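Local atomic coordinates of polyhedrin (Antheraea mylitta cypovirus 4, PDB entry 5A8S), a protein that forms the microcrystals known as polyhedra, insect-virus occlusion bodies that probably enclose and protect the virus particles. Residues A[48-53]-A[71-76]; A[110-115]-A[174-179]; A[122-127]-A[182-187]; A[128-133]-A[148-153]. One frame throughout, in Å; residues are numbered along the deposited sequence.

In the fold
The contacts fall into two touching pairs. Contacts 1 and 2 lie on the same side of the chain's centre with their own centres 11 Å apart, and Glu73 N probably donates to Arg111 O between them at 2.9 Å. Contacts 3 and 4, centres 14 Å apart, share the three-stranded antiparallel sheet, where strands 179-185 and 130-134 are neighbours; Leu183 N probably bonds Arg130 O at 2.9 Å, and both contacts also touch the third subunit. Contact 2 ties the pairs together: Leu174 CD2 packs on Ala133 CB of contact 4 at 3.7 Å. Contacts 1 and 3 are on opposite sides of the chain's centre, about 9 Å apart at their nearest atoms.

Contact 1. Residues A[48-53]-A[71-76]; sequences SGRYKA and LLEDTT
Glu73 OE2 is gripped by two donors of 48-53 that arrive from opposite faces of its carboxylate. Ser48 OG donates from above the plane, 2.7 Å from Glu73 OE2, and Arg50 NH1 reaches the same oxygen on its anti side at 2.9 Å. The other carboxylate oxygen, Glu73 OE1, accepts from a water at 2.6 Å, which also makes a weak bond to Ser48 N. Arg50 NH1 is shared in turn: at 3.0 Å it meets the syn lone pair of Asp74 OD1, completing a salt-bridge network of one arginine and two acids. The bend of the arginine chain at CG-CD (chi3 66°) turns the guanidinium so that both acids meet it at its edge, its plane 21° from that of the Glu73 carboxylate. Glu215 and Asn217 hold the remaining nitrogens, so the rotation of the group is fixed.

Two turns present these groups. Ser48 OG accepts from Arg50 N at 3.2 Å, an ST turn leading into strand 51-58, while Leu72 to Thr75 form a type II beta turn whose third residue, Asp74, has a positive phi of 69°. Lys52, on the strand, spans to that turn: Lys52 NZ donates to Leu72 O at 2.7 Å and to Thr75 O at 3.0 Å, in each case from above the carbonyl plane. Leu72 O also closes the turn through Thr75 N, which approaches from the opposite face to the lysine. Glu70 O is a further acceptor for the ammonium, and Asp74 OD1 bonds Thr85 of the second subunit.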
# COMPACT_ATOMS: atom_id res chain seq x y z
N SER A 48 19.54 3.75 21.09
CA SER A 48 20.52 2.68 21.25
C SER A 48 21.77 2.90 20.42
O SER A 48 22.73 2.13 20.52
CB SER A 48 19.90 1.36 20.81
OG SER A 48 19.74 1.35 19.41
N GLY A 49 21.78 3.94 19.59
CA GLY A 49 22.89 4.17 18.70
C GLY A 49 22.76 3.42 17.38
O GLY A 49 23.58 3.59 16.48
N ARG A 50 21.74 2.58 17.27
CA ARG A 50 21.45 1.90 16.01
C ARG A 50 20.52 2.77 15.15
O ARG A 50 19.98 3.76 15.63
CB ARG A 50 20.84 0.53 16.29
CG ARG A 50 21.70 -0.31 17.23
CD ARG A 50 21.07 -1.67 17.56
NE ARG A 50 20.98 -2.55 16.39
CZ ARG A 50 19.83 -3.00 15.87
NH1 ARG A 50 18.66 -2.66 16.40
NH2 ARG A 50 19.86 -3.79 14.81
N TYR A 51 20.37 2.40 13.89
CA TYR A 51 19.54 3.14 12.95
C TYR A 51 18.71 2.18 12.12
O TYR A 51 19.03 0.99 12.01
CB TYR A 51 20.40 3.96 12.00
CG TYR A 51 21.18 5.10 12.64
CD1 TYR A 51 22.28 4.85 13.45
CD2 TYR A 51 20.82 6.42 12.40
CE1 TYR A 51 23.00 5.91 14.02
CE2 TYR A 51 21.52 7.47 12.96
CZ TYR A 51 22.61 7.21 13.77
OH TYR A 51 23.30 8.27 14.31
N LYS A 52 17.64 2.68 11.51
CA LYS A 52 16.85 1.89 10.59
C LYS A 52 16.47 2.74 9.40
O LYS A 52 16.02 3.87 9.56
CB LYS A 52 15.59 1.36 11.27
CG LYS A 52 14.81 0.36 10.44
CD LYS A 52 13.71 -0.28 11.26
CE LYS A 52 12.48 0.60 11.29
NZ LYS A 52 11.44 0.05 12.21
N ALA A 53 16.66 2.20 8.20
CA ALA A 53 16.35 2.92 6.97
C ALA A 53 15.08 2.40 6.33
O ALA A 53 14.93 1.19 6.15
CB ALA A 53 17.50 2.80 5.98
N LEU A 71 7.88 2.71 13.19
CA LEU A 71 9.06 3.50 13.53
C LEU A 71 9.94 2.85 14.60
O LEU A 71 11.10 3.23 14.77
CB LEU A 71 8.61 4.89 14.00
CG LEU A 71 8.14 5.86 12.90
CD1 LEU A 71 7.49 7.09 13.50
CD2 LEU A 71 9.31 6.25 11.99
N LEU A 72 9.40 1.87 15.33
CA LEU A 72 10.14 1.25 16.44
C LEU A 72 11.37 0.45 15.96
O LEU A 72 11.33 -0.23 14.94
CB LEU A 72 9.24 0.32 17.24
CG LEU A 72 8.00 0.92 17.91
CD1 LEU A 72 7.21 -0.17 18.62
CD2 LEU A 72 8.41 2.01 18.89
N GLU A 73 12.45 0.53 16.73
CA GLU A 73 13.62 -0.31 16.49
C GLU A 73 13.22 -1.80 16.41
O GLU A 73 12.40 -2.27 17.21
CB GLU A 73 14.62 -0.10 17.64
CG GLU A 73 15.99 -0.67 17.41
CD GLU A 73 16.94 -0.39 18.57
OE1 GLU A 73 16.48 -0.02 19.68
OE2 GLU A 73 18.16 -0.54 18.38
N ASP A 74 13.77 -2.48 15.43
CA ASP A 74 13.57 -3.92 15.19
C ASP A 74 12.20 -4.31 14.72
O ASP A 74 11.97 -5.47 14.60
CB ASP A 74 14.04 -4.76 16.37
CG ASP A 74 15.43 -4.40 16.76
OD1 ASP A 74 16.22 -4.24 15.85
OD2 ASP A 74 15.65 -4.17 17.93
N THR A 75 11.34 -3.35 14.37
CA THR A 75 10.15 -3.69 13.59
C THR A 75 10.49 -3.56 12.08
O THR A 75 11.43 -2.91 11.72
CB THR A 75 8.85 -2.90 13.94
OG1 THR A 75 9.01 -1.56 13.57
CG2 THR A 75 8.51 -2.99 15.41
N THR A 76 9.72 -4.24 11.26
CA THR A 76 9.85 -4.13 9.83
C THR A 76 8.50 -3.85 9.17
O THR A 76 8.46 -3.57 8.02
CB THR A 76 10.46 -5.41 9.21
OG1 THR A 76 9.63 -6.53 9.48
CG2 THR A 76 11.84 -5.66 9.74
O HOH W 1 16.88 2.27 20.92

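Contact 2. Residues A[110-115]-A[174-179]; sequences TRYPMG and LDEHNT
Tyr112 carries the tight part of this contact, its ring inserted against the type I beta turn Asp175-Asn178. With CG trans to the backbone N (chi1 -175°), the ring extends across until Tyr112 OH donates to Asn178 O at 2.6 Å, from above the carbonyl plane. Glu176 CA lies over one ring face, 4.0 Å from the centroid and 24° off the normal, a CH-pi contact; Pro113 CD covers the opposite face toward the rim. Leu174 CB meets the ring edge at 4.0 Å from Tyr112 CE2, and Leu174 CD1 touches Pro113 CG. A nearly straight backbone bond, Leu174 N to Met114 O at 3.0 Å (172°), fastens the segments beside it.

The other side is looser. A water donates to Leu174 O at 2.8 Å and only weakly to Pro113 O, and the exposed Asp175 and His177 turn to each other: Asp175 OD1 takes His177 ND1 on its syn lone pair at 2.7 Å and accepts His177 N as well, the latter bond making an Asx turn.

The contact thus joins the entry to strand 115-121 with the connection between strands 167-173 and 179-185. Trp68 meets the Tyr112 ring, Glu176 touches Leu96 of helix 92-97, and Leu174 and Asn178 pack on Ala133 of strand 130-134.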
# COMPACT_ATOMS: atom_id res chain seq x y z
N THR A 110 12.12 2.80 24.63
CA THR A 110 13.42 3.26 24.15
C THR A 110 13.71 2.81 22.72
O THR A 110 14.71 3.21 22.12
CB THR A 110 14.58 2.84 25.08
OG1 THR A 110 14.58 1.42 25.24
CG2 THR A 110 14.43 3.51 26.46
N ARG A 111 12.81 2.00 22.17
CA ARG A 111 12.85 1.65 20.76
C ARG A 111 12.31 2.77 19.87
O ARG A 111 12.42 2.70 18.65
CB ARG A 111 12.00 0.40 20.52
CG ARG A 111 12.53 -0.86 21.17
CD ARG A 111 11.54 -2.00 20.97
NE ARG A 111 10.22 -1.68 21.51
CZ ARG A 111 9.12 -2.38 21.25
NH1 ARG A 111 9.19 -3.44 20.46
NH2 ARG A 111 7.96 -2.03 21.79
N TYR A 112 11.70 3.80 20.46
CA TYR A 112 11.17 4.87 19.62
C TYR A 112 12.31 5.83 19.25
O TYR A 112 13.14 6.16 20.09
CB TYR A 112 10.03 5.63 20.32
CG TYR A 112 9.42 6.65 19.40
CD1 TYR A 112 8.40 6.30 18.53
CD2 TYR A 112 9.90 7.95 19.36
CE1 TYR A 112 7.87 7.23 17.65
CE2 TYR A 112 9.37 8.88 18.50
CZ TYR A 112 8.36 8.51 17.64
OH TYR A 112 7.83 9.44 16.77
N PRO A 113 12.35 6.29 17.98
CA PRO A 113 13.53 7.04 17.54
C PRO A 113 13.57 8.48 18.06
O PRO A 113 12.53 9.07 18.36
CB PRO A 113 13.41 7.01 16.02
CG PRO A 113 11.93 6.94 15.78
CD PRO A 113 11.37 6.10 16.89
N MET A 114 14.77 9.04 18.17
CA MET A 114 14.95 10.42 18.59
C MET A 114 14.66 11.41 17.46
O MET A 114 14.36 12.58 17.70
CB MET A 114 16.38 10.60 19.10
CG MET A 114 16.77 9.47 20.05
SD MET A 114 18.22 9.82 21.04
CE MET A 114 19.52 9.57 19.83
N GLY A 115 14.74 10.92 16.23
CA GLY A 115 14.50 11.75 15.06
C GLY A 115 14.77 10.96 13.79
O GLY A 115 15.21 9.81 13.87
N LEU A 174 11.92 14.07 16.73
CA LEU A 174 10.60 13.50 17.04
C LEU A 174 10.43 13.39 18.54
O LEU A 174 11.39 13.10 19.24
CB LEU A 174 10.46 12.10 16.44
CG LEU A 174 10.59 11.99 14.92
CD1 LEU A 174 10.63 10.53 14.52
CD2 LEU A 174 9.44 12.72 14.24
N ASP A 175 9.22 13.61 19.03
CA ASP A 175 8.91 13.17 20.39
C ASP A 175 8.07 11.91 20.27
O ASP A 175 7.71 11.50 19.17
CB ASP A 175 8.30 14.29 21.27
CG ASP A 175 6.80 14.48 21.07
OD1 ASP A 175 6.12 13.61 20.49
OD2 ASP A 175 6.28 15.53 21.53
N GLU A 176 7.78 11.27 21.40
CA GLU A 176 7.30 9.90 21.37
C GLU A 176 5.90 9.75 20.76
O GLU A 176 5.51 8.65 20.37
CB GLU A 176 7.33 9.29 22.77
CG GLU A 176 7.07 7.81 22.77
CD GLU A 176 7.04 7.23 24.15
OE1 GLU A 176 6.91 8.01 25.12
OE2 GLU A 176 7.15 5.99 24.27
N HIS A 177 5.13 10.83 20.65
CA HIS A 177 3.80 10.71 20.06
C HIS A 177 3.77 11.04 18.56
O HIS A 177 2.70 11.10 17.97
CB HIS A 177 2.77 11.51 20.86
CG HIS A 177 2.48 12.88 20.32
ND1 HIS A 177 3.43 13.87 20.24
CD2 HIS A 177 1.32 13.43 19.88
CE1 HIS A 177 2.88 14.97 19.75
NE2 HIS A 177 1.60 14.73 19.52
N ASN A 178 4.93 11.21 17.94
CA ASN A 178 4.97 11.57 16.53
C ASN A 178 4.99 10.38 15.58
O ASN A 178 5.40 9.27 15.91
CB ASN A 178 6.15 12.48 16.22
CG ASN A 178 5.98 13.88 16.80
OD1 ASN A 178 6.92 14.44 17.35
ND2 ASN A 178 4.78 14.45 16.68
N THR A 179 4.53 10.65 14.36
CA THR A 179 4.66 9.74 13.25
C THR A 179 5.30 10.57 12.14
O THR A 179 5.53 11.76 12.32
CB THR A 179 3.30 9.19 12.84
OG1 THR A 179 2.41 10.28 12.58
CG2 THR A 179 2.72 8.31 13.95
O HOH W 2 12.44 11.15 20.94

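Contact 3. Residues A[122-127]-A[182-187]; sequences GNIDWT and VLATAR
A single beta bridge, Ile124 with Ala186, lies just past the end of strand 179-185, whose antiparallel neighbour in the sheet, strand 130-134, follows the loop 122-127. The CA atoms of Ile124 and Ala186 are 4.7 Å apart, and two backbone bonds, Arg187 N to Asn123 O at 2.8 Å and Asp125 N to Thr185 O at 2.9 Å, flank this isolated bridge. CA-H...O contacts, from Ala186 CA to Asn123 O and from Ile124 CA to Thr185 O, lie between those two bonds.

Arg187 then folds back over the loop. Its chain bends at CG-CD (chi3 -52°), which brings Arg187 NE to 3.2 Å and Arg187 NH2 to 3.1 Å from Ile124 O, a side-on grip of one carbonyl by two nitrogens from the same face of its plane. Asn123 OD1 sits over a guanidinium face, 3.1 Å from Arg187 NH1, with the amide turned 86° to it; the angle is too poor for a hydrogen bond, although the carbonyl dipole probably favours the cation. Trp126 NE1 and Arg187 NH2 are both donors and cannot bond each other; a water accepts from both and donates to Gly122 O. A second water, between Asp125 O and Thr185 N, completes the link between residues already joined by Asp125 N to Thr185 O. Arg168 makes a cation-pi contact with Trp126.

Asp125 OD1 accepts from Thr127 N at 3.0 Å and from Thr127 OG1. This Asx turn and the inverse gamma turn centred on Asn123 shape the connection from strand 115-121 to strand 130-134, within this chain an outer strand of the three-stranded antiparallel sheet.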
# COMPACT_ATOMS: atom_id res chain seq x y z
N GLY A 122 17.35 12.81 -6.68
CA GLY A 122 16.92 12.65 -8.06
C GLY A 122 16.23 13.88 -8.62
O GLY A 122 16.43 15.00 -8.12
N ASN A 123 15.40 13.66 -9.64
CA ASN A 123 14.70 14.71 -10.34
C ASN A 123 13.45 15.13 -9.58
O ASN A 123 12.35 15.14 -10.11
CB ASN A 123 14.31 14.22 -11.74
CG ASN A 123 13.78 15.32 -12.62
OD1 ASN A 123 14.13 16.49 -12.45
ND2 ASN A 123 12.92 14.96 -13.57
N ILE A 124 13.63 15.46 -8.31
CA ILE A 124 12.50 15.75 -7.44
C ILE A 124 12.02 17.20 -7.62
O ILE A 124 12.81 18.07 -7.95
CB ILE A 124 12.88 15.43 -5.99
CG1 ILE A 124 12.86 13.90 -5.79
CG2 ILE A 124 11.94 16.10 -5.00
CD1 ILE A 124 13.66 13.41 -4.63
N ASP A 125 10.72 17.43 -7.47
CA ASP A 125 10.19 18.79 -7.44
C ASP A 125 10.52 19.36 -6.06
O ASP A 125 9.81 19.09 -5.09
CB ASP A 125 8.68 18.79 -7.69
CG ASP A 125 8.03 20.14 -7.40
OD1 ASP A 125 8.77 21.12 -7.21
OD2 ASP A 125 6.78 20.21 -7.36
N TRP A 126 11.60 20.12 -5.98
CA TRP A 126 12.07 20.64 -4.69
C TRP A 126 11.11 21.64 -4.05
O TRP A 126 11.17 21.88 -2.86
CB TRP A 126 13.45 21.27 -4.83
CG TRP A 126 14.46 20.30 -5.33
CD1 TRP A 126 15.16 20.37 -6.50
CD2 TRP A 126 14.87 19.09 -4.68
NE1 TRP A 126 16.00 19.28 -6.61
CE2 TRP A 126 15.83 18.48 -5.51
CE3 TRP A 126 14.51 18.47 -3.48
CZ2 TRP A 126 16.44 17.27 -5.18
CZ3 TRP A 126 15.12 17.27 -3.15
CH2 TRP A 126 16.07 16.68 -4.00
N THR A 127 10.21 22.21 -4.85
CA THR A 127 9.28 23.18 -4.30
C THR A 127 8.11 22.51 -3.56
O THR A 127 7.45 23.15 -2.74
CB THR A 127 8.73 24.12 -5.40
OG1 THR A 127 7.70 23.47 -6.13
CG2 THR A 127 9.85 24.55 -6.36
N VAL A 182 6.01 11.72 4.39
CA VAL A 182 6.94 12.24 3.39
C VAL A 182 6.26 12.23 2.02
O VAL A 182 5.57 11.26 1.67
CB VAL A 182 8.23 11.40 3.30
CG1 VAL A 182 9.19 12.00 2.26
CG2 VAL A 182 8.91 11.32 4.66
N LEU A 183 6.47 13.31 1.27
CA LEU A 183 6.00 13.42 -0.10
C LEU A 183 7.16 13.84 -0.99
O LEU A 183 7.88 14.78 -0.67
CB LEU A 183 4.89 14.48 -0.22
CG LEU A 183 4.49 14.83 -1.68
CD1 LEU A 183 3.84 13.65 -2.36
CD2 LEU A 183 3.59 16.05 -1.74
N ALA A 184 7.33 13.14 -2.10
CA ALA A 184 8.22 13.59 -3.17
C ALA A 184 7.57 13.24 -4.49
O ALA A 184 6.96 12.17 -4.61
CB ALA A 184 9.60 12.94 -3.05
N THR A 185 7.66 14.13 -5.48
CA THR A 185 7.20 13.83 -6.83
C THR A 185 8.25 14.24 -7.84
O THR A 185 9.15 15.02 -7.53
CB THR A 185 5.89 14.57 -7.21
OG1 THR A 185 6.19 15.91 -7.62
CG2 THR A 185 4.92 14.60 -6.05
N ALA A 186 8.12 13.71 -9.05
CA ALA A 186 8.98 14.10 -10.16
C ALA A 186 8.79 15.59 -10.44
O ALA A 186 7.69 16.11 -10.30
CB ALA A 186 8.64 13.27 -11.39
N ARG A 187 9.86 16.26 -10.84
CA ARG A 187 9.81 17.67 -11.19
C ARG A 187 8.86 17.86 -12.35
O ARG A 187 8.70 16.96 -13.18
CB ARG A 187 11.21 18.16 -11.57
CG ARG A 187 11.34 19.67 -11.78
CD ARG A 187 12.81 20.06 -11.89
NE ARG A 187 13.53 19.53 -10.74
CZ ARG A 187 14.80 19.12 -10.75
NH1 ARG A 187 15.53 19.19 -11.86
NH2 ARG A 187 15.33 18.63 -9.65
O HOH W 3 17.60 17.48 -8.45
O HOH W 4 8.35 16.79 -4.47
O HOH W 5 12.51 21.36 -8.60

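Contact 4. Residues A[128-133]-A[148-153]; sequences RARVEA and RAWGPH
Between 128-133 and 148-153 the backbones stay apart, their nearest CA atoms being those of Glu132 and Trp150 at 7.7 Å, and side chains span the gap. Residues 130-133 belong to strand 130-134, an outer strand within this chain of a three-stranded antiparallel sheet, and Arg130 and Glu132, two residues apart, both direct their CB atoms at the irregular segment 148-153.

The indole of Trp150 meets both, one at a face and the other at its edge. Over the face comes the aliphatic part of Arg130: the chain is extended as far as NE, and Arg130 CD stands 3.7 Å from the centroid of the five-membered ring, 8° off the normal, a CH-pi contact. The guanidinium follows as an off-centre cation-pi partner, Arg130 CZ 4.6 Å from the same centroid, with its plane 58° from the indole. Glu132 instead approaches the ring edge, Glu132 CG lying 3.6 Å from Trp150 CE3.

Lys181, on the neighbouring strand, forms a salt bridge with Glu132 OE1 and a cation-pi contact with Trp150, while Trp150 NE1 bonds Asn206 of the third subunit. The other carboxylate oxygen, Glu132 OE2, accepts from Gly151 N on its syn side at 2.5 Å, a short bond whose exact length is doubtful, 17° out of the carboxylate plane.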
# COMPACT_ATOMS: atom_id res chain seq x y z
N ARG A 128 7.87 21.23 -3.82
CA ARG A 128 6.79 20.51 -3.14
C ARG A 128 7.24 19.22 -2.43
O ARG A 128 6.42 18.37 -2.10
CB ARG A 128 5.64 20.22 -4.13
CG ARG A 128 5.11 21.50 -4.80
CD ARG A 128 4.04 21.21 -5.85
NE ARG A 128 2.77 20.87 -5.22
CZ ARG A 128 2.29 19.63 -5.08
NH1 ARG A 128 2.95 18.58 -5.57
NH2 ARG A 128 1.13 19.45 -4.47
N ALA A 129 8.54 19.09 -2.20
CA ALA A 129 9.05 18.01 -1.39
C ALA A 129 8.79 18.36 0.08
O ALA A 129 9.14 19.44 0.53
CB ALA A 129 10.54 17.80 -1.64
N ARG A 130 8.16 17.44 0.82
CA ARG A 130 7.65 17.77 2.14
C ARG A 130 7.82 16.64 3.15
O ARG A 130 7.76 15.46 2.80
CB ARG A 130 6.17 18.12 2.04
CG ARG A 130 5.89 19.31 1.15
CD ARG A 130 4.42 19.42 0.76
NE ARG A 130 4.18 20.72 0.14
CZ ARG A 130 3.12 21.03 -0.61
NH1 ARG A 130 2.19 20.13 -0.84
NH2 ARG A 130 3.01 22.25 -1.13
N VAL A 131 8.01 17.03 4.40
CA VAL A 131 8.01 16.09 5.51
C VAL A 131 7.18 16.70 6.63
O VAL A 131 7.14 17.92 6.77
CB VAL A 131 9.44 15.84 6.05
CG1 VAL A 131 9.42 14.83 7.20
CG2 VAL A 131 10.36 15.36 4.93
N GLU A 132 6.51 15.86 7.40
CA GLU A 132 5.84 16.29 8.62
C GLU A 132 5.99 15.27 9.71
O GLU A 132 5.84 14.08 9.48
CB GLU A 132 4.34 16.46 8.40
CG GLU A 132 3.97 17.69 7.69
CD GLU A 132 2.49 17.94 7.72
OE1 GLU A 132 1.69 16.97 7.75
OE2 GLU A 132 2.13 19.12 7.71
N ALA A 133 6.29 15.74 10.92
CA ALA A 133 6.13 14.92 12.10
C ALA A 133 4.69 15.11 12.58
O ALA A 133 4.37 16.09 13.24
CB ALA A 133 7.12 15.34 13.17
N ARG A 148 -5.36 19.36 7.33
CA ARG A 148 -5.33 19.32 5.88
C ARG A 148 -4.25 18.38 5.39
O ARG A 148 -3.56 17.75 6.20
CB ARG A 148 -5.14 20.73 5.33
CG ARG A 148 -6.25 21.69 5.79
CD ARG A 148 -6.22 22.96 4.99
NE ARG A 148 -5.93 22.64 3.59
CZ ARG A 148 -6.86 22.30 2.70
NH1 ARG A 148 -8.14 22.25 3.04
NH2 ARG A 148 -6.49 22.00 1.45
N ALA A 149 -4.11 18.25 4.08
CA ALA A 149 -3.10 17.35 3.52
C ALA A 149 -1.74 17.68 4.11
O ALA A 149 -0.92 16.79 4.34
CB ALA A 149 -3.07 17.47 1.99
N TRP A 150 -1.49 18.96 4.34
CA TRP A 150 -0.26 19.41 5.01
C TRP A 150 -0.59 20.51 6.00
O TRP A 150 -1.59 21.21 5.86
CB TRP A 150 0.77 19.91 3.98
CG TRP A 150 1.09 18.84 3.02
CD1 TRP A 150 0.58 18.69 1.76
CD2 TRP A 150 1.96 17.72 3.24
NE1 TRP A 150 1.08 17.55 1.19
CE2 TRP A 150 1.92 16.93 2.08
CE3 TRP A 150 2.75 17.31 4.31
CZ2 TRP A 150 2.67 15.76 1.94
CZ3 TRP A 150 3.49 16.14 4.18
CH2 TRP A 150 3.44 15.38 3.01
N GLY A 151 0.27 20.66 6.99
CA GLY A 151 0.05 21.63 8.05
C GLY A 151 0.60 22.97 7.61
O GLY A 151 1.31 23.06 6.60
N PRO A 152 0.25 24.02 8.35
CA PRO A 152 0.67 25.38 7.99
C PRO A 152 2.19 25.55 8.09
O PRO A 152 2.76 26.46 7.47
CB PRO A 152 -0.06 26.27 9.00
CG PRO A 152 -0.51 25.35 10.10
CD PRO A 152 -0.69 24.01 9.49
N HIS A 153 2.83 24.66 8.84
CA HIS A 153 4.27 24.73 9.06
C HIS A 153 4.95 23.46 8.57
O HIS A 153 5.92 23.01 9.17
CB HIS A 153 4.56 24.93 10.55
CG HIS A 153 3.85 26.11 11.14
ND1 HIS A 153 2.66 26.01 11.82
CD2 HIS A 153 4.17 27.43 11.12
CE1 HIS A 153 2.27 27.21 12.21
NE2 HIS A 153 3.17 28.09 11.80